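Sodium/calcium exchanger membrane region domain-containing protein (Archaeoglobus fulgidus, PDB 4KPP) probably moves calcium ions across the membrane in exchange for protons, as a H+/Ca2+ exchanger of the sodium/calcium exchanger family. Local coordinates at residues R139-F144 with L278-V283; I330-K335 with P373-K378. One frame throughout, in Å; residues are numbered along the deposited sequence.

Interaction 1. Residues R139-F144 with L278-V283; sequences RLEIFF and LISSKV
Glu141 carries this contact from the side of helix 138-152, reaching toward helix 271-285 between Ile279, Ser280 and Val283. Its aliphatic part does most of the touching: CB lies 3.6 Å from Val283 CG2, and CG lies 3.9 Å from Ile279 CG2. The Glu141 and Ile279 side chains cross at about a right angle, and one methyl of the isoleucine, CG2, touches both CB and CG of the glutamate. That methyl stands anti to the backbone N of Ile279. Val283 turns its own CG2 to the base of the glutamate.

Farther out, the carboxylate arrives over Ser280, with Glu141 OE1 4.0 Å from Ser280 CB. The bend at chi2 (-82°) swings the acid group out of line with CA and CB, and chi1 of 10° is nearly eclipsed, which suggests some strain. Both polar ends find the same partner: Tyr176 OH, on helix 163-182, is hydrogen-bonded to Glu141 OE1 and to Ser280 OG. The tyrosine thereby bridges the two helices and gives the buried acid a polar neighbour; Leu140 and Val283 also pack against Tyr176. Trp116 of helix 96-127 lies against Ile279.

The local axes pass 9.8 Å apart and are inclined at 26°; the nearest CA atoms are those of Glu141 and Ser280, at 6.4 Å. This is a near-parallel pairing of helix 138-152, predicted to span the membrane, with helix 271-285, one from each sodium/calcium exchanger family region, apolar at its centre and tied through the hydroxyl of Tyr176.

Interaction 2. Residues I330-K335 with P373-K378; sequences ILLDLK and PILFAK. With CA (calcium ion), chain D.
Leu332 and Leu375 make the apolar part of this contact, methyl to methyl, with Leu332 CD1 3.7 Å from Leu375 CD2. Their side chains cross at about a right angle. Leu332 CD1 also touches the base of Lys378, whose CB is 4.2 Å away; here the two side chains slide past each other in opposite directions. Ile382 of helix 379-393 packs on both leucines.

The polar part is looser. Lys378 folds back toward the calcium loop through bends at chi2 (-69°) and chi4 (52°), which bring NZ to 3.9 Å from Asp333 OD2. At that separation the ammonium makes no direct salt bridge, although its charge may still be felt by the carboxylate.

Metal binding organises the 330-335 side. Asp333 grips the calcium ion with both carboxylate oxygens, the nearer being OD1 at 2.4 Å. Its CG sits between the backbone N and the carbonyl carbon, which turns the acid inward over the loop. The backbone carbonyls of Ile330 and Lys335 add two more ligands, the former with its O 2.5 Å from the ion, and Glu340 is the other protein residue of the site.

Two hydrogen bonds shape the loop, one between backbone atoms and one to a side chain. Leu334 N bonds to Leu331 O in a type I turn, and Lys335 N bonds to Asp333 OD1 in an Asx turn at 3.3 Å, meeting the oxygen from above the carboxylate plane (63° out of it). OD1 is thus held by both the ion and a backbone N-H.

Bidentate carboxylate and carbonyl ligands imply that the ion ties the end of helix 311-331 to the chain that follows, while the loop meets the 373-378 segment through leucine packing and a long approach of the Lys378 ammonium to the acid.

Interaction 1 is wholly buried, between helices of the two family regions, whereas interaction 2 lies farther from the centre of the chain and is partly exposed, where helices 311-331 and 357-377 end. Their chemistry follows their place: in the interior an acid bonds to a tyrosine hydroxyl, while at the periphery an acid is spent on calcium. The two contacts share no segment, yet they touch directly. Ile142, on the helix of 139-144, packs against Leu331 and Leu332, and Ile279 CD1 meets Leu331 CD2 at 4.0 Å. Helix 379-393 adjoins both, since Glu381 forms a salt bridge with Arg139 and also touches Leu332.

Interaction 1. Residues R139-F144 with L278-V283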
loop_
_atom_site.group_PDB
_atom_site.type_symbol
_atom_site.label_atom_id
_atom_site.label_comp_id
_atom_site.label_asym_id
_atom_site.label_seq_id
_atom_site.Cartn_x
_atom_site.Cartn_y
_atom_site.Cartn_z
ATOM N N ARG A 139 -8.968 9.866 12.711
ATOM C CA ARG A 139 -10.177 9.170 13.157
ATOM C C ARG A 139 -11.047 8.706 11.990
ATOM O O ARG A 139 -11.808 7.750 12.115
ATOM C CB ARG A 139 -11.001 10.049 14.099
ATOM C CG ARG A 139 -10.297 10.450 15.382
ATOM C CD ARG A 139 -11.299 11.017 16.378
ATOM N NE ARG A 139 -10.690 11.935 17.340
ATOM C CZ ARG A 139 -10.205 11.569 18.522
ATOM N NH1 ARG A 139 -9.675 12.476 19.330
ATOM N NH2 ARG A 139 -10.247 10.298 18.894
ATOM N N LEU A 140 -10.933 9.398 10.862
ATOM C CA LEU A 140 -11.616 9.003 9.639
ATOM C C LEU A 140 -11.117 7.627 9.203
ATOM O O LEU A 140 -11.894 6.674 9.118
ATOM C CB LEU A 140 -11.355 10.033 8.533
ATOM C CG LEU A 140 -12.357 10.232 7.385
ATOM C CD1 LEU A 140 -11.646 10.790 6.157
ATOM C CD2 LEU A 140 -13.135 8.974 7.026
ATOM N N GLU A 141 -9.819 7.530 8.925
ATOM C CA GLU A 141 -9.240 6.277 8.449
ATOM C C GLU A 141 -9.390 5.154 9.470
ATOM O O GLU A 141 -9.536 3.996 9.096
ATOM C CB GLU A 141 -7.767 6.445 8.044
ATOM C CG GLU A 141 -7.142 7.772 8.418
ATOM C CD GLU A 141 -7.451 8.876 7.422
ATOM O OE1 GLU A 141 -7.251 8.662 6.207
ATOM O OE2 GLU A 141 -7.896 9.958 7.858
ATOM N N ILE A 142 -9.361 5.505 10.753
ATOM C CA ILE A 142 -9.559 4.533 11.829
ATOM C C ILE A 142 -10.916 3.842 11.706
ATOM O O ILE A 142 -11.021 2.619 11.829
ATOM C CB ILE A 142 -9.451 5.200 13.217
ATOM C CG1 ILE A 142 -8.017 5.660 13.477
ATOM C CG2 ILE A 142 -9.907 4.246 14.314
ATOM C CD1 ILE A 142 -7.819 6.310 14.833
ATOM N N PHE A 143 -11.949 4.638 11.453
ATOM C CA PHE A 143 -13.307 4.132 11.295
ATOM C C PHE A 143 -13.411 3.126 10.154
ATOM O O PHE A 143 -13.973 2.041 10.317
ATOM C CB PHE A 143 -14.267 5.298 11.053
ATOM C CG PHE A 143 -15.687 4.880 10.802
ATOM C CD1 PHE A 143 -16.542 4.618 11.858
ATOM C CD2 PHE A 143 -16.170 4.764 9.508
ATOM C CE1 PHE A 143 -17.853 4.236 11.629
ATOM C CE2 PHE A 143 -17.474 4.386 9.271
ATOM C CZ PHE A 143 -18.319 4.119 10.332
ATOM N N PHE A 144 -12.869 3.490 8.996
ATOM C CA PHE A 144 -12.948 2.625 7.826
ATOM C C PHE A 144 -12.045 1.411 7.941
ATOM O O PHE A 144 -12.346 0.353 7.394
ATOM C CB PHE A 144 -12.657 3.406 6.547
ATOM C CG PHE A 144 -13.841 4.166 6.039
ATOM C CD1 PHE A 144 -14.833 3.518 5.322
ATOM C CD2 PHE A 144 -13.978 5.520 6.296
ATOM C CE1 PHE A 144 -15.934 4.208 4.861
ATOM C CE2 PHE A 144 -15.076 6.214 5.836
ATOM C CZ PHE A 144 -16.055 5.556 5.119
ATOM N N LEU A 278 0.879 6.779 5.225
ATOM C CA LEU A 278 1.065 5.359 5.505
ATOM C C LEU A 278 -0.211 4.717 6.038
ATOM O O LEU A 278 -0.509 3.559 5.738
ATOM C CB LEU A 278 2.202 5.151 6.505
ATOM C CG LEU A 278 3.616 5.504 6.047
ATOM C CD1 LEU A 278 4.616 5.061 7.095
ATOM C CD2 LEU A 278 3.931 4.872 4.700
ATOM N N ILE A 279 -0.957 5.469 6.837
ATOM C CA ILE A 279 -2.207 4.971 7.398
ATOM C C ILE A 279 -3.291 4.907 6.324
ATOM O O ILE A 279 -4.032 3.927 6.238
ATOM C CB ILE A 279 -2.663 5.829 8.596
ATOM C CG1 ILE A 279 -1.688 5.650 9.767
ATOM C CG2 ILE A 279 -4.093 5.480 9.003
ATOM C CD1 ILE A 279 -1.864 6.655 10.889
ATOM N N SER A 280 -3.362 5.945 5.494
ATOM C CA SER A 280 -4.304 5.982 4.378
ATOM C C SER A 280 -3.963 4.938 3.316
ATOM O O SER A 280 -4.852 4.381 2.679
ATOM C CB SER A 280 -4.346 7.378 3.746
ATOM O OG SER A 280 -5.222 7.401 2.632
ATOM N N SER A 281 -2.673 4.681 3.127
ATOM C CA SER A 281 -2.231 3.655 2.189
ATOM C C SER A 281 -2.663 2.279 2.677
ATOM O O SER A 281 -3.007 1.404 1.876
ATOM C CB SER A 281 -0.713 3.694 2.014
ATOM O OG SER A 281 -0.274 2.650 1.166
ATOM N N LYS A 282 -2.633 2.090 3.995
ATOM C CA LYS A 282 -3.168 0.874 4.595
ATOM C C LYS A 282 -4.651 0.756 4.278
ATOM O O LYS A 282 -5.132 -0.327 3.973
ATOM C CB LYS A 282 -2.926 0.850 6.109
ATOM C CG LYS A 282 -3.744 -0.190 6.881
ATOM C CD LYS A 282 -3.442 -1.622 6.451
ATOM C CE LYS A 282 -4.385 -2.596 7.154
ATOM N NZ LYS A 282 -4.201 -4.012 6.728
ATOM N N VAL A 283 -5.366 1.876 4.322
ATOM C CA VAL A 283 -6.800 1.871 4.036
ATOM C C VAL A 283 -7.110 1.331 2.638
ATOM O O VAL A 283 -7.911 0.405 2.501
ATOM C CB VAL A 283 -7.440 3.273 4.212
ATOM C CG1 VAL A 283 -8.924 3.237 3.861
ATOM C CG2 VAL A 283 -7.244 3.771 5.631
#

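Interaction 2. Residues I330-K335 with P373-K378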
loop_
_atom_site.group_PDB
_atom_site.type_symbol
_atom_site.label_atom_id
_atom_site.label_comp_id
_atom_site.label_asym_id
_atom_site.label_seq_id
_atom_site.Cartn_x
_atom_site.Cartn_y
_atom_site.Cartn_z
ATOM N N ILE A 330 -4.211 0.498 18.297
ATOM C CA ILE A 330 -3.041 1.320 18.586
ATOM C C ILE A 330 -3.249 2.769 18.153
ATOM O O ILE A 330 -2.808 3.696 18.827
ATOM C CB ILE A 330 -1.777 0.737 17.905
ATOM C CG1 ILE A 330 -1.273 -0.478 18.683
ATOM C CG2 ILE A 330 -0.674 1.780 17.785
ATOM C CD1 ILE A 330 -0.024 -1.098 18.097
ATOM N N LEU A 331 -3.937 2.961 17.032
ATOM C CA LEU A 331 -4.174 4.301 16.502
ATOM C C LEU A 331 -5.220 5.098 17.284
ATOM O O LEU A 331 -5.327 6.313 17.122
ATOM C CB LEU A 331 -4.599 4.217 15.036
ATOM C CG LEU A 331 -3.630 3.540 14.067
ATOM C CD1 LEU A 331 -4.213 3.518 12.663
ATOM C CD2 LEU A 331 -2.268 4.223 14.084
ATOM N N LEU A 332 -5.993 4.413 18.123
ATOM C CA LEU A 332 -7.128 5.036 18.807
ATOM C C LEU A 332 -6.770 6.231 19.702
ATOM O O LEU A 332 -7.545 7.184 19.807
ATOM C CB LEU A 332 -7.920 3.993 19.602
ATOM C CG LEU A 332 -8.833 3.069 18.793
ATOM C CD1 LEU A 332 -9.419 1.993 19.691
ATOM C CD2 LEU A 332 -9.941 3.859 18.106
ATOM N N ASP A 333 -5.604 6.185 20.338
ATOM C CA ASP A 333 -5.171 7.282 21.202
ATOM C C ASP A 333 -4.509 8.412 20.404
ATOM O O ASP A 333 -3.989 9.368 20.980
ATOM C CB ASP A 333 -4.239 6.774 22.312
ATOM C CG ASP A 333 -3.078 5.962 21.776
ATOM O OD1 ASP A 333 -2.984 5.806 20.540
ATOM O OD2 ASP A 333 -2.253 5.490 22.591
ATOM N N LEU A 334 -4.555 8.299 19.076
ATOM C CA LEU A 334 -3.936 9.266 18.165
ATOM C C LEU A 334 -2.446 9.458 18.444
ATOM O O LEU A 334 -1.899 10.542 18.240
ATOM C CB LEU A 334 -4.670 10.614 18.198
ATOM C CG LEU A 334 -6.095 10.614 17.638
ATOM C CD1 LEU A 334 -6.691 12.012 17.642
ATOM C CD2 LEU A 334 -6.104 10.028 16.236
ATOM N N LYS A 335 -1.802 8.393 18.911
ATOM C CA LYS A 335 -0.373 8.413 19.201
ATOM C C LYS A 335 0.257 7.051 18.926
ATOM O O LYS A 335 -0.375 6.014 19.128
ATOM C CB LYS A 335 -0.130 8.813 20.657
ATOM N N PRO A 373 -8.244 -5.396 25.393
ATOM C CA PRO A 373 -8.206 -4.478 26.540
ATOM C C PRO A 373 -8.067 -3.031 26.086
ATOM O O PRO A 373 -8.645 -2.132 26.695
ATOM C CB PRO A 373 -6.939 -4.902 27.293
ATOM C CG PRO A 373 -6.594 -6.244 26.778
ATOM C CD PRO A 373 -7.067 -6.276 25.366
ATOM N N ILE A 374 -7.299 -2.817 25.022
ATOM C CA ILE A 374 -7.110 -1.484 24.469
ATOM C C ILE A 374 -8.427 -0.943 23.930
ATOM O O ILE A 374 -8.823 0.175 24.258
ATOM C CB ILE A 374 -6.050 -1.480 23.350
ATOM C CG1 ILE A 374 -4.702 -1.961 23.890
ATOM C CG2 ILE A 374 -5.917 -0.088 22.747
ATOM C CD1 ILE A 374 -3.596 -1.981 22.854
ATOM N N LEU A 375 -9.103 -1.744 23.108
ATOM C CA LEU A 375 -10.406 -1.372 22.562
ATOM C C LEU A 375 -11.413 -1.067 23.668
ATOM O O LEU A 375 -12.243 -0.167 23.531
ATOM C CB LEU A 375 -10.956 -2.485 21.667
ATOM C CG LEU A 375 -10.180 -2.810 20.391
ATOM C CD1 LEU A 375 -10.719 -4.079 19.741
ATOM C CD2 LEU A 375 -10.231 -1.640 19.419
ATOM N N PHE A 376 -11.332 -1.814 24.765
ATOM C CA PHE A 376 -12.259 -1.637 25.878
ATOM C C PHE A 376 -11.926 -0.407 26.717
ATOM O O PHE A 376 -12.822 0.240 27.257
ATOM C CB PHE A 376 -12.293 -2.885 26.763
ATOM N N ALA A 377 -10.640 -0.086 26.825
ATOM C CA ALA A 377 -10.214 1.085 27.591
ATOM C C ALA A 377 -10.340 2.378 26.785
ATOM O O ALA A 377 -10.411 3.466 27.352
ATOM C CB ALA A 377 -8.789 0.906 28.096
ATOM N N LYS A 378 -10.365 2.252 25.463
ATOM C CA LYS A 378 -10.426 3.413 24.584
ATOM C C LYS A 378 -11.737 3.437 23.812
ATOM O O LYS A 378 -11.781 3.873 22.662
ATOM C CB LYS A 378 -9.255 3.393 23.598
ATOM C CG LYS A 378 -7.887 3.280 24.245
ATOM C CD LYS A 378 -7.529 4.539 25.010
ATOM C CE LYS A 378 -6.194 4.382 25.717
ATOM N NZ LYS A 378 -5.129 3.918 24.784
HETATM CA CA CA D . -0.995 4.444 20.457
#